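Local atomic coordinates of Rik1-associated factor 1 (Schizosaccharomyces pombe, PDB entry 4O9D), a protein that forms part of the Clr4 methyltransferase complex, which ubiquitylates and methylates histone H3 to establish heterochromatin, and contributes to it a WD-repeat propeller domain. Residues R259-D264 with Y268-N273; L62-F67 with L102-G107; V146-K149 with G153-L156; N340-Q345 with F351-S356. One frame throughout, in Å; residues are numbered along the deposited sequence.

Interaction 1: residues R259-D264 with Y268-N273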
loop_
_atom_site.group_PDB
_atom_site.type_symbol
_atom_site.label_atom_id
_atom_site.label_comp_id
_atom_site.label_asym_id
_atom_site.label_seq_id
_atom_site.Cartn_x
_atom_site.Cartn_y
_atom_site.Cartn_z
ATOM N N ARG A 259 16.552 8.767 -2.082
ATOM C CA ARG A 259 17.069 7.928 -3.161
ATOM C C ARG A 259 16.052 6.899 -3.660
ATOM O O ARG A 259 15.209 6.428 -2.894
ATOM C CB ARG A 259 18.374 7.250 -2.708
ATOM C CG ARG A 259 19.590 8.212 -2.842
ATOM C CD ARG A 259 20.865 7.659 -2.258
ATOM N NE ARG A 259 21.437 6.559 -3.029
ATOM C CZ ARG A 259 22.221 6.722 -4.084
ATOM N NH1 ARG A 259 22.481 7.947 -4.525
ATOM N NH2 ARG A 259 22.722 5.671 -4.717
ATOM N N VAL A 260 16.152 6.542 -4.937
ATOM C CA VAL A 260 15.367 5.452 -5.496
ATOM C C VAL A 260 16.283 4.457 -6.186
ATOM O O VAL A 260 17.162 4.827 -7.007
ATOM C CB VAL A 260 14.328 5.929 -6.551
ATOM C CG1 VAL A 260 13.449 4.752 -6.962
ATOM C CG2 VAL A 260 13.493 7.085 -6.024
ATOM N N TYR A 261 16.071 3.185 -5.859
ATOM C CA TYR A 261 16.826 2.105 -6.473
ATOM C C TYR A 261 15.975 1.283 -7.410
ATOM O O TYR A 261 14.789 1.066 -7.142
ATOM C CB TYR A 261 17.393 1.178 -5.394
ATOM C CG TYR A 261 18.239 1.916 -4.404
ATOM C CD1 TYR A 261 19.588 2.103 -4.637
ATOM C CD2 TYR A 261 17.689 2.429 -3.238
ATOM C CE1 TYR A 261 20.382 2.787 -3.729
ATOM C CE2 TYR A 261 18.456 3.115 -2.326
ATOM C CZ TYR A 261 19.812 3.293 -2.574
ATOM O OH TYR A 261 20.596 3.995 -1.690
ATOM N N TYR A 262 16.596 0.813 -8.494
ATOM C CA TYR A 262 15.963 -0.117 -9.421
ATOM C C TYR A 262 16.694 -1.444 -9.260
ATOM O O TYR A 262 17.925 -1.491 -9.357
ATOM C CB TYR A 262 16.019 0.344 -10.905
ATOM C CG TYR A 262 15.441 -0.735 -11.790
ATOM C CD1 TYR A 262 14.065 -0.884 -11.920
ATOM C CD2 TYR A 262 16.263 -1.692 -12.396
ATOM C CE1 TYR A 262 13.516 -1.919 -12.673
ATOM C CE2 TYR A 262 15.722 -2.736 -13.158
ATOM C CZ TYR A 262 14.346 -2.834 -13.300
ATOM O OH TYR A 262 13.790 -3.855 -14.043
ATOM N N LEU A 263 15.948 -2.507 -8.969
ATOM C CA LEU A 263 16.552 -3.806 -8.700
ATOM C C LEU A 263 16.043 -4.862 -9.663
ATOM O O LEU A 263 14.841 -4.967 -9.897
ATOM C CB LEU A 263 16.258 -4.249 -7.250
ATOM C CG LEU A 263 16.792 -3.317 -6.153
ATOM C CD1 LEU A 263 15.713 -2.398 -5.593
ATOM C CD2 LEU A 263 17.413 -4.159 -5.023
ATOM N N ASP A 264 16.961 -5.658 -10.205
ATOM C CA ASP A 264 16.626 -6.676 -11.191
ATOM C C ASP A 264 16.264 -7.980 -10.490
ATOM O O ASP A 264 16.938 -8.385 -9.550
ATOM C CB ASP A 264 17.822 -6.897 -12.122
ATOM C CG ASP A 264 17.567 -7.961 -13.165
ATOM O OD1 ASP A 264 17.006 -7.611 -14.224
ATOM O OD2 ASP A 264 17.928 -9.144 -12.933
ATOM N N TYR A 268 18.835 -10.295 -8.638
ATOM C CA TYR A 268 18.560 -9.613 -7.369
ATOM C C TYR A 268 19.738 -8.738 -7.014
ATOM O O TYR A 268 20.414 -8.953 -6.009
ATOM C CB TYR A 268 18.248 -10.592 -6.233
ATOM C CG TYR A 268 16.869 -11.179 -6.380
ATOM C CD1 TYR A 268 15.746 -10.410 -6.122
ATOM C CD2 TYR A 268 16.690 -12.483 -6.825
ATOM C CE1 TYR A 268 14.477 -10.938 -6.276
ATOM C CE2 TYR A 268 15.435 -13.011 -6.989
ATOM C CZ TYR A 268 14.333 -12.240 -6.712
ATOM O OH TYR A 268 13.075 -12.768 -6.879
ATOM N N LYS A 269 19.971 -7.750 -7.860
ATOM C CA LYS A 269 21.067 -6.826 -7.689
ATOM C C LYS A 269 20.547 -5.407 -7.938
ATOM O O LYS A 269 19.608 -5.220 -8.721
ATOM C CB LYS A 269 22.154 -7.180 -8.699
ATOM C CG LYS A 269 23.289 -6.178 -8.827
ATOM C CD LYS A 269 24.574 -6.902 -9.213
ATOM C CE LYS A 269 25.441 -6.084 -10.167
ATOM N NZ LYS A 269 26.046 -6.948 -11.235
ATOM N N VAL A 270 21.151 -4.413 -7.292
ATOM C CA VAL A 270 20.790 -3.026 -7.569
ATOM C C VAL A 270 21.392 -2.715 -8.924
ATOM O O VAL A 270 22.585 -2.915 -9.144
ATOM C CB VAL A 270 21.314 -2.014 -6.507
ATOM C CG1 VAL A 270 21.205 -0.573 -7.035
ATOM C CG2 VAL A 270 20.541 -2.148 -5.204
ATOM N N CYS A 271 20.557 -2.275 -9.848
ATOM C CA CYS A 271 21.010 -2.031 -11.210
ATOM C C CYS A 271 21.155 -0.536 -11.506
ATOM O O CYS A 271 22.140 -0.102 -12.099
ATOM C CB CYS A 271 20.043 -2.679 -12.194
ATOM S SG CYS A 271 20.344 -4.441 -12.396
ATOM N N LEU A 272 20.174 0.247 -11.088
ATOM C CA LEU A 272 20.188 1.692 -11.324
ATOM C C LEU A 272 19.824 2.392 -10.027
ATOM O O LEU A 272 19.107 1.842 -9.175
ATOM C CB LEU A 272 19.149 2.079 -12.376
ATOM C CG LEU A 272 19.081 1.313 -13.698
ATOM C CD1 LEU A 272 17.728 1.552 -14.361
ATOM C CD2 LEU A 272 20.217 1.707 -14.638
ATOM N N ASN A 273 20.318 3.602 -9.859
ATOM C CA ASN A 273 19.892 4.411 -8.738
ATOM C C ASN A 273 19.678 5.856 -9.176
ATOM O O ASN A 273 20.296 6.330 -10.131
ATOM C CB ASN A 273 20.927 4.360 -7.652
ATOM C CG ASN A 273 22.217 4.981 -8.085
ATOM O OD1 ASN A 273 22.348 6.212 -8.108
ATOM N ND2 ASN A 273 23.170 4.144 -8.469
HETATM O O HOH W 1 24.235 8.114 -6.897
#
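L263 and V270 make the apolar centre, with CD2 of L263 3.7 Å from CG2 of V270 where the two side chains meet at a slant. The other valine branch, CG1, lies 3.9 Å from CD1 of Y261, so V270 touches both Y261 and L263, which share this face. On the face of Y262 and L272 the two side chains run alongside each other, pointing the same way. Because CG of Y262 is opposite the backbone N (chi1 175°), the ring swings to the carbonyl side, and there CB of C271 meets its edge, 3.9 Å from CD2. SG of C271 rests 3.5 Å from CB of D264.

Backbone bonds tie the strands unevenly. Y262 N donates to L272 O at 2.8 Å, whereas Y262 O receives a bond from C271 N, also 2.8 Å, and a weak one from L272 N, since both residues face Y262 in a classic beta bulge. Near the turn, Y268 and K269 both face D264 in a G1 bulge. The D264 carboxylate is held within the turn by R266 and the backbone N of M267.

At the far, polar edge, R259 NE donates within its guanidinium plane to Y261 OH at 3.0 Å, and that hydroxyl also bonds E234. A water accepts from R259 NH1 and donates to N273 OD1, linking the strands through solvent. The whole is a twice-bulged antiparallel hairpin, the third and outermost strands of one four-stranded blade of a beta-propeller.

Interaction 2: residues L62-F67 with L102-G107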
loop_
_atom_site.group_PDB
_atom_site.type_symbol
_atom_site.label_atom_id
_atom_site.label_comp_id
_atom_site.label_asym_id
_atom_site.label_seq_id
_atom_site.Cartn_x
_atom_site.Cartn_y
_atom_site.Cartn_z
ATOM N N LEU A 62 -12.968 -0.613 9.937
ATOM C CA LEU A 62 -12.712 -1.740 9.021
ATOM C C LEU A 62 -13.992 -2.220 8.319
ATOM O O LEU A 62 -14.878 -2.813 8.944
ATOM C CB LEU A 62 -12.034 -2.906 9.782
ATOM C CG LEU A 62 -11.711 -4.127 8.911
ATOM C CD1 LEU A 62 -10.707 -3.772 7.802
ATOM C CD2 LEU A 62 -11.218 -5.319 9.756
ATOM N N TRP A 63 -14.093 -1.962 7.012
ATOM C CA TRP A 63 -15.341 -2.236 6.294
ATOM C C TRP A 63 -15.147 -3.168 5.099
ATOM O O TRP A 63 -14.076 -3.216 4.478
ATOM C CB TRP A 63 -15.991 -0.930 5.841
ATOM C CG TRP A 63 -16.293 0.023 6.973
ATOM C CD1 TRP A 63 -15.393 0.769 7.681
ATOM C CD2 TRP A 63 -17.590 0.336 7.518
ATOM N NE1 TRP A 63 -16.047 1.514 8.635
ATOM C CE2 TRP A 63 -17.394 1.270 8.550
ATOM C CE3 TRP A 63 -18.894 -0.097 7.236
ATOM C CZ2 TRP A 63 -18.454 1.785 9.304
ATOM C CZ3 TRP A 63 -19.943 0.414 7.980
ATOM C CH2 TRP A 63 -19.717 1.351 8.997
ATOM N N ILE A 64 -16.195 -3.922 4.789
ATOM C CA ILE A 64 -16.188 -4.785 3.623
ATOM C C ILE A 64 -17.459 -4.481 2.883
ATOM O O ILE A 64 -18.545 -4.483 3.491
ATOM C CB ILE A 64 -16.174 -6.295 3.975
ATOM C CG1 ILE A 64 -14.907 -6.673 4.741
ATOM C CG2 ILE A 64 -16.263 -7.142 2.694
ATOM C CD1 ILE A 64 -14.714 -8.186 4.867
ATOM N N GLY A 65 -17.322 -4.208 1.587
ATOM C CA GLY A 65 -18.446 -3.851 0.737
ATOM C C GLY A 65 -18.587 -4.820 -0.426
ATOM O O GLY A 65 -17.652 -5.561 -0.745
ATOM N N ASP A 66 -19.760 -4.796 -1.061
ATOM C CA ASP A 66 -20.104 -5.712 -2.136
ATOM C C ASP A 66 -20.634 -4.904 -3.319
ATOM O O ASP A 66 -21.603 -4.157 -3.176
ATOM C CB ASP A 66 -21.187 -6.690 -1.652
ATOM C CG ASP A 66 -21.550 -7.723 -2.701
ATOM O OD1 ASP A 66 -22.326 -7.394 -3.619
ATOM O OD2 ASP A 66 -21.045 -8.865 -2.616
ATOM N N PHE A 67 -20.010 -5.058 -4.483
ATOM C CA PHE A 67 -20.335 -4.224 -5.640
ATOM C C PHE A 67 -21.713 -4.584 -6.240
ATOM O O PHE A 67 -22.468 -3.708 -6.633
ATOM C CB PHE A 67 -19.237 -4.317 -6.705
ATOM C CG PHE A 67 -17.933 -3.630 -6.319
ATOM C CD1 PHE A 67 -17.931 -2.350 -5.774
ATOM C CD2 PHE A 67 -16.711 -4.264 -6.513
ATOM C CE1 PHE A 67 -16.728 -1.706 -5.434
ATOM C CE2 PHE A 67 -15.500 -3.628 -6.173
ATOM C CZ PHE A 67 -15.517 -2.343 -5.627
ATOM N N LEU A 102 -12.142 -16.129 -0.685
ATOM C CA LEU A 102 -13.031 -16.377 0.455
ATOM C C LEU A 102 -12.754 -15.474 1.650
ATOM O O LEU A 102 -13.659 -15.179 2.444
ATOM C CB LEU A 102 -12.942 -17.841 0.893
ATOM C CG LEU A 102 -13.677 -18.820 -0.018
ATOM C CD1 LEU A 102 -13.598 -20.232 0.554
ATOM C CD2 LEU A 102 -15.132 -18.381 -0.203
ATOM N N PHE A 103 -11.507 -15.029 1.792
ATOM C CA PHE A 103 -11.093 -14.410 3.045
ATOM C C PHE A 103 -10.432 -13.058 2.848
ATOM O O PHE A 103 -9.909 -12.768 1.771
ATOM C CB PHE A 103 -10.128 -15.352 3.789
ATOM C CG PHE A 103 -10.743 -16.704 4.112
ATOM C CD1 PHE A 103 -11.663 -16.832 5.147
ATOM C CD2 PHE A 103 -10.415 -17.831 3.366
ATOM C CE1 PHE A 103 -12.248 -18.072 5.438
ATOM C CE2 PHE A 103 -10.997 -19.070 3.649
ATOM C CZ PHE A 103 -11.907 -19.189 4.684
ATOM N N LEU A 104 -10.485 -12.244 3.900
ATOM C CA LEU A 104 -9.775 -10.972 3.954
ATOM C C LEU A 104 -8.724 -11.022 5.076
ATOM O O LEU A 104 -9.044 -11.379 6.205
ATOM C CB LEU A 104 -10.757 -9.831 4.222
ATOM C CG LEU A 104 -10.154 -8.432 4.411
ATOM C CD1 LEU A 104 -9.531 -7.904 3.108
ATOM C CD2 LEU A 104 -11.197 -7.418 4.968
ATOM N N TYR A 105 -7.481 -10.649 4.760
ATOM C CA TYR A 105 -6.413 -10.574 5.755
ATOM C C TYR A 105 -6.148 -9.111 6.166
ATOM O O TYR A 105 -5.969 -8.238 5.297
ATOM C CB TYR A 105 -5.129 -11.186 5.168
ATOM C CG TYR A 105 -5.280 -12.581 4.599
ATOM C CD1 TYR A 105 -5.724 -13.631 5.399
ATOM C CD2 TYR A 105 -4.946 -12.863 3.280
ATOM C CE1 TYR A 105 -5.848 -14.916 4.893
ATOM C CE2 TYR A 105 -5.065 -14.147 2.755
ATOM C CZ TYR A 105 -5.510 -15.182 3.573
ATOM O OH TYR A 105 -5.632 -16.483 3.084
ATOM N N THR A 106 -6.124 -8.827 7.469
ATOM C CA THR A 106 -5.841 -7.458 7.929
ATOM C C THR A 106 -4.732 -7.385 8.972
ATOM O O THR A 106 -4.491 -8.351 9.737
ATOM C CB THR A 106 -7.074 -6.738 8.545
ATOM O OG1 THR A 106 -7.544 -7.477 9.676
ATOM C CG2 THR A 106 -8.201 -6.558 7.531
ATOM N N GLY A 107 -4.057 -6.235 8.995
ATOM C CA GLY A 107 -3.002 -5.958 9.954
ATOM C C GLY A 107 -3.282 -4.631 10.653
ATOM O O GLY A 107 -3.867 -3.736 10.077
#
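L62 and I64 meet L104 and T106 without any flat group in between; the aromatic rings of both segments are turned elsewhere. W63 leaves its strand on the side away from the contact and meets F26 edge-to-face. F103 likewise points away, and one face of its ring carries CB of L102, 3.5 Å above the plane and shifted toward the rim.

This is the interface between adjacent blades of a beta-propeller: strand 62-66, third in its blade, faces strand 103-108, part of the next blade and of the first WD repeat. The sheets lie too far apart for backbone bonding, with the CA atoms of I64 and L104 8.9 Å apart, and no hydrogen bond crosses. Side chains alone fill the gap, each pair reaching tip to tip. I64 brings CD1 to 3.6 Å from CD2 of L104, and its CG1 is nearly as close to the same methyl. L104 extends toward it with CG opposite the backbone N (chi1 176°). F97 packs against L104 from within its own blade, and a 1,2-ethanediol molecule, probably from the crystallisation liquor, lies about 4 Å from the side chain of I64.

T106 divides its two branches between two tasks. OG1 bonds NE2 of H78 and NE1 of W116, the histidine, threonine and tryptophan of a hydrogen-bonded network familiar in WD repeats. The methyl is left for the neighbouring blade: CG2 of T106 fits against both ends of the L62 fork, 3.8 Å from CD1 and 3.9 Å from CD2.

Interaction 3: residues V146-K149 with G153-L156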
loop_
_atom_site.group_PDB
_atom_site.type_symbol
_atom_site.label_atom_id
_atom_site.label_comp_id
_atom_site.label_asym_id
_atom_site.label_seq_id
_atom_site.Cartn_x
_atom_site.Cartn_y
_atom_site.Cartn_z
ATOM N N VAL A 146 4.212 -10.945 6.444
ATOM C CA VAL A 146 3.865 -9.949 7.417
ATOM C C VAL A 146 5.115 -9.164 7.798
ATOM O O VAL A 146 6.125 -9.772 8.137
ATOM C CB VAL A 146 3.308 -10.626 8.647
ATOM C CG1 VAL A 146 2.810 -9.602 9.628
ATOM C CG2 VAL A 146 2.177 -11.575 8.218
ATOM N N ALA A 147 5.056 -7.827 7.749
ATOM C CA ALA A 147 6.180 -7.019 8.213
ATOM C C ALA A 147 5.812 -6.326 9.520
ATOM O O ALA A 147 4.839 -5.576 9.597
ATOM C CB ALA A 147 6.632 -6.002 7.134
ATOM N N CYS A 148 6.613 -6.574 10.553
ATOM C CA CYS A 148 6.278 -6.118 11.899
ATOM C C CYS A 148 7.275 -5.078 12.406
ATOM O O CYS A 148 8.471 -5.133 12.096
ATOM C CB CYS A 148 6.222 -7.323 12.858
ATOM S SG CYS A 148 5.883 -6.860 14.577
ATOM N N LYS A 149 6.764 -4.145 13.202
ATOM C CA LYS A 149 7.561 -3.089 13.791
ATOM C C LYS A 149 8.678 -3.641 14.678
ATOM O O LYS A 149 9.704 -2.978 14.860
ATOM C CB LYS A 149 6.650 -2.148 14.589
ATOM C CG LYS A 149 7.280 -0.813 14.989
ATOM C CD LYS A 149 6.242 0.166 15.540
ATOM C CE LYS A 149 6.894 1.453 16.029
ATOM N NZ LYS A 149 5.889 2.520 16.350
ATOM N N GLY A 153 9.918 -10.205 10.020
ATOM C CA GLY A 153 8.866 -10.609 9.092
ATOM C C GLY A 153 8.296 -11.986 9.500
ATOM O O GLY A 153 8.965 -12.781 10.168
ATOM N N TYR A 154 7.057 -12.261 9.119
ATOM C CA TYR A 154 6.467 -13.586 9.326
ATOM C C TYR A 154 5.848 -14.073 8.001
ATOM O O TYR A 154 5.407 -13.254 7.169
ATOM C CB TYR A 154 5.405 -13.506 10.410
ATOM C CG TYR A 154 5.880 -12.921 11.721
ATOM C CD1 TYR A 154 6.448 -13.731 12.705
ATOM C CD2 TYR A 154 5.741 -11.569 11.991
ATOM C CE1 TYR A 154 6.885 -13.200 13.917
ATOM C CE2 TYR A 154 6.160 -11.030 13.191
ATOM C CZ TYR A 154 6.738 -11.866 14.160
ATOM O OH TYR A 154 7.154 -11.341 15.358
ATOM N N LEU A 155 5.889 -15.387 7.779
ATOM C CA LEU A 155 5.160 -16.019 6.684
ATOM C C LEU A 155 4.061 -16.907 7.297
ATOM O O LEU A 155 4.356 -17.781 8.127
ATOM C CB LEU A 155 6.089 -16.870 5.808
ATOM C CG LEU A 155 7.202 -16.179 4.991
ATOM C CD1 LEU A 155 8.029 -17.257 4.288
ATOM C CD2 LEU A 155 6.619 -15.154 3.982
ATOM N N LEU A 156 2.819 -16.704 6.873
ATOM C CA LEU A 156 1.685 -17.441 7.432
ATOM C C LEU A 156 0.894 -18.173 6.363
ATOM O O LEU A 156 0.606 -17.602 5.323
ATOM C CB LEU A 156 0.734 -16.475 8.136
ATOM C CG LEU A 156 1.324 -15.618 9.246
ATOM C CD1 LEU A 156 0.289 -14.638 9.800
ATOM C CD2 LEU A 156 1.871 -16.512 10.341
#
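V146 and Y154 are joined by a reciprocal pair of backbone hydrogen bonds, the hydrogen-bonded pair of an antiparallel hairpin. V146 N gives to Y154 O at 2.7 Å, and Y154 N returns a bond to V146 O at 2.8 Å. V146 O also receives a CA-H...O contact from G153, whose CA is 3.0 Å away, so this carbonyl is approached by two consecutive residues of the facing strand.

Apolar contacts gather on the face of V146 and Y154. CB of V146 is 4.0 Å from CB of Y154. CG2 of V146 touches CD1 of L156 at 3.9 Å, extending the patch along strand 153-158.

The aromatic contact is made through an edge. With CG of Y154 beside its own backbone N (chi1 -55°), the ring leans toward C148, whose CB lies near the ring plane, 3.7 Å from CE2. F126 meets the same ring edge-to-face, while the phenol oxygen bonds ND2 of N150 in the turn that links the strands.

The two central strands of a propeller blade are thus held by two kinds of force: paired backbone amides set the register, and buried apolar contacts of V146, C148, Y154 and L156 join the strands on one face. Since Y154 is buried, its bond to N150 gives the hydroxyl a polar partner and ties the ring to the hairpin turn.

Interaction 4: residues N340-Q345 with F351-S356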
loop_
_atom_site.group_PDB
_atom_site.type_symbol
_atom_site.label_atom_id
_atom_site.label_comp_id
_atom_site.label_asym_id
_atom_site.label_seq_id
_atom_site.Cartn_x
_atom_site.Cartn_y
_atom_site.Cartn_z
ATOM N N ASN A 340 0.084 11.365 -1.591
ATOM C CA ASN A 340 -0.305 10.090 -0.968
ATOM C C ASN A 340 -0.939 9.071 -1.922
ATOM O O ASN A 340 -1.361 7.978 -1.509
ATOM C CB ASN A 340 -1.285 10.328 0.169
ATOM C CG ASN A 340 -0.602 10.717 1.455
ATOM O OD1 ASN A 340 0.524 10.290 1.731
ATOM N ND2 ASN A 340 -1.281 11.552 2.258
ATOM N N MET A 341 -1.061 9.450 -3.176
ATOM C CA MET A 341 -1.560 8.558 -4.201
ATOM C C MET A 341 -0.672 8.654 -5.436
ATOM O O MET A 341 -0.431 9.749 -5.934
ATOM C CB MET A 341 -2.990 8.956 -4.596
ATOM C CG MET A 341 -3.428 8.330 -5.910
ATOM S SD MET A 341 -5.056 8.882 -6.448
ATOM C CE MET A 341 -5.336 7.698 -7.740
ATOM N N ALA A 342 -0.184 7.520 -5.933
ATOM C CA ALA A 342 0.647 7.531 -7.127
ATOM C C ALA A 342 0.574 6.170 -7.812
ATOM O O ALA A 342 1.146 5.208 -7.318
ATOM C CB ALA A 342 2.101 7.878 -6.770
ATOM N N GLN A 343 -0.136 6.098 -8.939
ATOM C CA GLN A 343 -0.361 4.817 -9.617
ATOM C C GLN A 343 -0.480 4.998 -11.108
ATOM O O GLN A 343 -1.059 5.987 -11.590
ATOM C CB GLN A 343 -1.664 4.148 -9.120
ATOM C CG GLN A 343 -1.594 3.570 -7.710
ATOM C CD GLN A 343 -2.729 2.594 -7.410
ATOM O OE1 GLN A 343 -3.673 2.450 -8.191
ATOM N NE2 GLN A 343 -2.633 1.909 -6.268
ATOM N N TRP A 344 0.023 4.013 -11.832
ATOM C CA TRP A 344 -0.237 3.897 -13.253
ATOM C C TRP A 344 -1.567 3.207 -13.502
ATOM O O TRP A 344 -1.913 2.200 -12.870
ATOM C CB TRP A 344 0.903 3.155 -13.943
ATOM C CG TRP A 344 2.202 3.926 -13.794
ATOM C CD1 TRP A 344 3.053 3.899 -12.724
ATOM C CD2 TRP A 344 2.766 4.847 -14.734
ATOM N NE1 TRP A 344 4.130 4.738 -12.950
ATOM C CE2 TRP A 344 3.967 5.337 -14.172
ATOM C CE3 TRP A 344 2.368 5.315 -15.997
ATOM C CZ2 TRP A 344 4.769 6.258 -14.828
ATOM C CZ3 TRP A 344 3.179 6.216 -16.654
ATOM C CH2 TRP A 344 4.355 6.691 -16.073
ATOM N N GLN A 345 -2.340 3.820 -14.389
ATOM C CA GLN A 345 -3.585 3.252 -14.877
ATOM C C GLN A 345 -3.372 1.791 -15.256
ATOM O O GLN A 345 -2.588 1.492 -16.154
ATOM C CB GLN A 345 -4.020 4.040 -16.122
ATOM C CG GLN A 345 -4.926 3.263 -17.070
ATOM C CD GLN A 345 -6.375 3.641 -16.898
ATOM O OE1 GLN A 345 -6.792 4.733 -17.282
ATOM N NE2 GLN A 345 -7.152 2.749 -16.294
ATOM N N PHE A 351 -0.391 8.180 -15.893
ATOM C CA PHE A 351 0.046 8.189 -14.501
ATOM C C PHE A 351 -0.930 9.081 -13.733
ATOM O O PHE A 351 -1.411 10.096 -14.257
ATOM C CB PHE A 351 1.486 8.722 -14.423
ATOM C CG PHE A 351 2.089 8.719 -13.026
ATOM C CD1 PHE A 351 2.200 7.537 -12.292
ATOM C CD2 PHE A 351 2.601 9.889 -12.481
ATOM C CE1 PHE A 351 2.767 7.546 -11.027
ATOM C CE2 PHE A 351 3.202 9.907 -11.225
ATOM C CZ PHE A 351 3.281 8.721 -10.487
ATOM N N VAL A 352 -1.252 8.676 -12.515
ATOM C CA VAL A 352 -2.215 9.378 -11.703
ATOM C C VAL A 352 -1.709 9.623 -10.281
ATOM O O VAL A 352 -1.338 8.680 -9.550
ATOM C CB VAL A 352 -3.553 8.590 -11.617
ATOM C CG1 VAL A 352 -4.575 9.379 -10.832
ATOM C CG2 VAL A 352 -4.064 8.260 -13.006
ATOM N N THR A 353 -1.764 10.881 -9.861
ATOM C CA THR A 353 -1.247 11.264 -8.569
ATOM C C THR A 353 -2.257 12.112 -7.803
ATOM O O THR A 353 -3.045 12.853 -8.393
ATOM C CB THR A 353 0.115 12.011 -8.694
ATOM O OG1 THR A 353 -0.056 13.271 -9.358
ATOM C CG2 THR A 353 1.113 11.181 -9.463
ATOM N N GLY A 354 -2.258 11.967 -6.486
ATOM C CA GLY A 354 -3.172 12.718 -5.643
ATOM C C GLY A 354 -2.435 13.348 -4.492
ATOM O O GLY A 354 -1.662 12.675 -3.782
ATOM N N GLY A 355 -2.677 14.639 -4.279
ATOM C CA GLY A 355 -1.894 15.374 -3.307
ATOM C C GLY A 355 -2.709 16.100 -2.253
ATOM O O GLY A 355 -3.918 15.894 -2.093
ATOM N N SER A 356 -2.027 16.953 -1.511
ATOM C CA SER A 356 -2.663 17.618 -0.383
ATOM C C SER A 356 -3.438 18.854 -0.806
ATOM O O SER A 356 -4.059 19.501 0.044
ATOM C CB SER A 356 -1.638 17.958 0.707
ATOM O OG SER A 356 -0.704 18.932 0.270
#
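F351 holds CG opposite its backbone N (chi1 -177°), while W344 keeps CG beside its own N, and this brings the two rings together across a non-hydrogen-bonded pair. CB of F351 stands over the indole, 3.7 Å from the centroid of the six-membered ring and only 10° off its normal, a CH-pi contact. Further out, CD1 of F351 comes over the same indole, 3.4 Å from CE2. The five-membered ring of W344 and the F351 ring meet obliquely, their planes at 40°. At its far end the phenyl ring reaches A342, with CZ of F351 4.0 Å from CB of A342.

On the other face, M341 and V352 make the apolar contact: the extended chain of M341 passes close to the backbone N of G354 and carries CE to 3.6 Å from CG1 of V352. Q343 on the same face turns its OE1 to the backbone N of F387.

Q343 and V352 exchange two backbone bonds, both 2.9 Å. At the end away from W344, N340 and M341 both face G354 in a classic beta bulge: G354 O accepts from N340 N at 3.1 Å and more weakly from M341 N.

T353 OG1 bonds H319 and W363, the histidine-threonine-tryptophan network characteristic of WD repeats, and W344 NE1 bonds T285 of the adjacent blade. Strand 341-344 is the innermost of its blade; strand 351-354 separates it from 359-363, and the aromatic face abuts strands 281-286 and 292-297 of the blade before.

The four contacts sample different depths of one eight-bladed propeller. Interactions 1, 3 and 4 each join neighbouring strands within a blade: outer pair, middle pair and inner pair respectively. Interaction 2 alone links two blades, and it is also the one without a hydrogen bond, relying on aliphatic tips. Interactions 2, 3 and 4 are buried, whereas interaction 1 is partly exposed and accordingly ends in a guanidinium-water-amide bridge. Bulges interrupt interactions 1 and 4, unlike the regular pairing of interaction 3. Threonines in interactions 2 and 4 serve equivalent WD-repeat networks in separate blades. The centres of interactions 1 and 2 lie 34 Å apart, on opposite sides of the chain's centre.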